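Local coordinates for protein glycosyl hydrolase (Rhizobium leguminosarum bv. trifolii, PDB 5NDX) that probably hydrolyses O-glycosidic bonds as a family 39 glycoside hydrolase, a bacterial orthologue of human alpha-L-iduronidase, at residues A[292-295]-A[296-299]; A[387-390]-A[391-394]. The protein carries 2 engineered substitutions. All coordinates share one frame; numbering follows the deposited sequence.

Contact 1 (A[292-295]-A[296-299]); sequences IEQH and DRRI. With SO4 (sulfate ion), chain E.
Arg297 grips the carboxylate of Glu293, one turn earlier in the same helix, side-on with two nitrogens, one to each oxygen. Arg297 NE meets Glu293 OE2 at 2.8 Å and Arg297 NH2 meets Glu293 OE1 at 2.9 Å, both on the syn sides of the carboxylate. The oxygens lie in the guanidinium plane, while the nitrogens stand somewhat out of the carboxylate plane, the two planes being tilted by 25°. Glu293 gets there by folding its chain at CG (chi2 -86°), which carries the acid back over the helix surface toward the following turn. The remaining nitrogen, Arg297 NH1, donates to sulfate O4 at 2.6 Å. Partners at its edge thus limit the rotation of the guanidinium, Glu293 and Asp391 being those from the protein. These residues belong to helix 282-300, which precedes the last strand of the TIM barrel, 307-310. Its backbone N-H to O bonds reach from residue i+4 back to i, as from Asp296 N to Ile292 O and from Ile299 N to His295 O. His295 and Ile299 lie side by side, His295 CD2 3.8 Å from Ile299 CD1; the ring packs against Val239 of helix 235-252 and Phe21, while His295 ND1 bonds to Ile291 O. Asp296 turns elsewhere, to a salt bridge with Arg16.

Contact 2 (A[387-390]-A[391-394]); sequences PLDP and DQDG
Asp389 and Gln392 meet in a local contact in the first turn of the short helix 390-393, in the connection between strands 378-385 and 395-401, antiparallel neighbours in the mixed beta-sheet. Asp389 occupies the N-cap position, and its carbonyl oxygen takes two backbone donors: Asp393 N at 2.9 Å, almost straight (171°), and Gln392 N at 3.0 Å, which comes from above the carbonyl plane. The carboxylate of Asp389, swung away from its own N (chi1 -169°), runs alongside the Gln392 side chain, with Asp389 OD2 3.0 Å from Gln392 CG. It reaches the first turn through water: one molecule donates to Asp389 OD1 and accepts from Asp391 N at 2.9 Å, so a water stands between the cap residue's acid and that N-H. A second water accepts from Asp389 N; its link onward to Asp393 OD1 is too short to be trusted. The acid of Asp393 is folded back over its own backbone (chi1 60°), which lets OD1 accept from Leu395 N, and OD2 forms a salt bridge with Arg2. Gly394 leaves helical geometry with positive phi, a conformation that favours glycine, and its N closes the turn on Pro390 O at 3.0 Å. Beyond the turn, Gly394 exchanges backbone hydrogen bonds with Ser414. Helix 282-300 lies against Pro390 and Asp391, while strand 395-401 is met by Pro390 at Ala396 and by the Leu388 side chain at Leu395 and Ile397.

Overall arrangement
Contacts 1 and 2 lie about 13 Å apart, centre to centre, and join a helix of the TIM barrel to a turn of the mixed beta-sheet. They are tied by a salt bridge from Arg297 NH1 to Asp391 OD2 at 2.8 Å, so one guanidinium pairs with an acid of each contact. Packing flanks it: Pro390 CG lies 3.6 Å from Arg297 NE, and Gln294 CG is 4.0 Å from Asp391 OD1. The sulfate held by Arg297 is probably from the crystallisation liquor. Both contacts lie away from the annotated sites, although the Asp296 side chain is about 12 Å from a bound 4-methylumbelliferyl iduronide (8U8).

Contact 1 (A[292-295]-A[296-299])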
# COMPACT_ATOMS: atom_id res chain seq x y z
N ILE A 292 -7.37 9.73 1.35
CA ILE A 292 -6.12 10.41 1.07
C ILE A 292 -6.34 11.87 0.72
O ILE A 292 -5.68 12.77 1.30
CB ILE A 292 -5.31 9.66 -0.01
CG1 ILE A 292 -4.73 8.38 0.63
CG2 ILE A 292 -4.26 10.58 -0.63
CD1 ILE A 292 -4.29 7.30 -0.34
N GLU A 293 -7.26 12.14 -0.20
CA GLU A 293 -7.45 13.52 -0.62
C GLU A 293 -7.95 14.41 0.54
O GLU A 293 -7.55 15.58 0.64
CB GLU A 293 -8.37 13.59 -1.83
CG GLU A 293 -8.49 14.97 -2.44
CD GLU A 293 -9.56 15.87 -1.81
OE1 GLU A 293 -10.44 15.39 -1.07
OE2 GLU A 293 -9.51 17.08 -2.13
N GLN A 294 -8.82 13.87 1.38
CA GLN A 294 -9.28 14.59 2.56
C GLN A 294 -8.12 14.93 3.52
O GLN A 294 -8.08 16.03 4.09
CB GLN A 294 -10.34 13.78 3.32
CG GLN A 294 -11.69 13.69 2.63
CD GLN A 294 -12.57 12.57 3.20
OE1 GLN A 294 -12.14 11.71 3.93
NE2 GLN A 294 -13.79 12.56 2.80
N HIS A 295 -7.22 13.99 3.76
CA HIS A 295 -6.06 14.28 4.58
C HIS A 295 -5.18 15.38 3.94
O HIS A 295 -4.71 16.28 4.63
CB HIS A 295 -5.23 13.02 4.84
CG HIS A 295 -5.79 12.16 5.91
ND1 HIS A 295 -6.89 11.35 5.71
CD2 HIS A 295 -5.41 11.97 7.20
CE1 HIS A 295 -7.18 10.73 6.84
NE2 HIS A 295 -6.29 11.08 7.75
N ASP A 296 -4.98 15.30 2.63
CA ASP A 296 -4.18 16.29 1.95
C ASP A 296 -4.83 17.70 2.02
O ASP A 296 -4.16 18.68 2.37
CB ASP A 296 -3.94 15.90 0.49
CG ASP A 296 -2.93 16.82 -0.20
OD1 ASP A 296 -1.73 16.86 0.17
OD2 ASP A 296 -3.36 17.48 -1.13
N ARG A 297 -6.12 17.78 1.74
CA ARG A 297 -6.81 19.05 1.66
C ARG A 297 -7.12 19.66 3.07
O ARG A 297 -7.05 20.86 3.24
CB ARG A 297 -8.07 18.89 0.84
CG ARG A 297 -8.97 20.13 0.80
CD ARG A 297 -10.10 19.98 -0.21
NE ARG A 297 -10.69 18.63 -0.12
CZ ARG A 297 -11.60 18.23 0.77
NH1 ARG A 297 -12.14 19.08 1.63
NH2 ARG A 297 -12.00 16.97 0.76
N ARG A 298 -7.47 18.85 4.04
CA ARG A 298 -7.94 19.33 5.34
C ARG A 298 -6.87 19.34 6.42
O ARG A 298 -7.04 20.05 7.43
CB ARG A 298 -9.13 18.49 5.84
CG ARG A 298 -10.34 18.57 4.91
CD ARG A 298 -11.58 17.81 5.43
NE ARG A 298 -11.92 18.30 6.75
CZ ARG A 298 -12.48 17.63 7.75
NH1 ARG A 298 -12.89 16.38 7.62
NH2 ARG A 298 -12.61 18.21 8.92
N ILE A 299 -5.80 18.54 6.28
CA ILE A 299 -4.76 18.52 7.28
C ILE A 299 -3.44 19.14 6.75
O ILE A 299 -2.90 20.07 7.36
CB ILE A 299 -4.53 17.13 7.90
CG1 ILE A 299 -5.83 16.59 8.50
CG2 ILE A 299 -3.52 17.24 9.05
CD1 ILE A 299 -5.69 15.21 9.16
S SO4 E . -11.62 22.77 2.14
O1 SO4 E . -12.75 22.95 1.21
O2 SO4 E . -10.36 23.13 1.45
O3 SO4 E . -11.82 23.64 3.33
O4 SO4 E . -11.59 21.37 2.62

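Contact 2 (A[387-390]-A[391-394])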
# COMPACT_ATOMS: atom_id res chain seq x y z
N PRO A 387 -16.90 25.23 -9.20
CA PRO A 387 -15.85 24.84 -8.26
C PRO A 387 -16.08 23.46 -7.67
O PRO A 387 -17.21 23.01 -7.52
CB PRO A 387 -15.91 25.93 -7.18
CG PRO A 387 -16.38 27.16 -7.95
CD PRO A 387 -17.47 26.55 -8.84
N LEU A 388 -14.99 22.77 -7.43
CA LEU A 388 -15.06 21.43 -6.85
C LEU A 388 -15.53 21.57 -5.41
O LEU A 388 -15.13 22.50 -4.73
CB LEU A 388 -13.69 20.80 -6.88
CG LEU A 388 -13.34 19.79 -7.94
CD1 LEU A 388 -14.15 19.82 -9.21
CD2 LEU A 388 -11.83 19.69 -8.15
N ASP A 389 -16.33 20.62 -4.95
CA ASP A 389 -16.75 20.56 -3.56
C ASP A 389 -16.80 19.10 -3.12
O ASP A 389 -17.89 18.52 -3.00
CB ASP A 389 -18.12 21.22 -3.42
CG ASP A 389 -18.53 21.44 -1.96
OD1 ASP A 389 -17.82 21.04 -1.03
OD2 ASP A 389 -19.59 21.99 -1.75
N PRO A 390 -15.62 18.49 -2.93
CA PRO A 390 -15.54 17.04 -2.75
C PRO A 390 -16.28 16.52 -1.55
O PRO A 390 -16.89 15.47 -1.64
CB PRO A 390 -14.04 16.75 -2.66
CG PRO A 390 -13.38 18.05 -2.52
CD PRO A 390 -14.30 19.15 -2.87
N ASP A 391 -16.29 17.28 -0.46
CA ASP A 391 -17.02 16.83 0.74
C ASP A 391 -18.53 16.76 0.52
O ASP A 391 -19.17 15.95 1.14
CB ASP A 391 -16.66 17.65 1.98
CG ASP A 391 -15.16 17.57 2.33
OD1 ASP A 391 -14.49 16.53 2.10
OD2 ASP A 391 -14.65 18.55 2.85
N GLN A 392 -19.08 17.52 -0.41
CA GLN A 392 -20.51 17.46 -0.76
C GLN A 392 -20.81 16.54 -1.92
O GLN A 392 -21.74 15.80 -1.83
CB GLN A 392 -21.04 18.85 -1.15
CG GLN A 392 -20.97 19.90 -0.04
CD GLN A 392 -21.90 19.56 1.10
OE1 GLN A 392 -23.12 19.48 0.91
NE2 GLN A 392 -21.34 19.34 2.28
N ASP A 393 -20.12 16.62 -3.04
CA ASP A 393 -20.55 15.79 -4.18
C ASP A 393 -19.59 14.67 -4.64
O ASP A 393 -19.85 14.01 -5.61
CB ASP A 393 -20.95 16.67 -5.35
CG ASP A 393 -19.82 17.53 -5.83
OD1 ASP A 393 -18.66 17.04 -5.82
OD2 ASP A 393 -20.08 18.71 -6.19
N GLY A 394 -18.47 14.49 -3.98
CA GLY A 394 -17.66 13.36 -4.28
C GLY A 394 -16.61 13.45 -5.38
O GLY A 394 -15.79 12.52 -5.50
O HOH W 1 -16.61 18.22 -6.24
O HOH W 2 -15.57 20.07 -0.08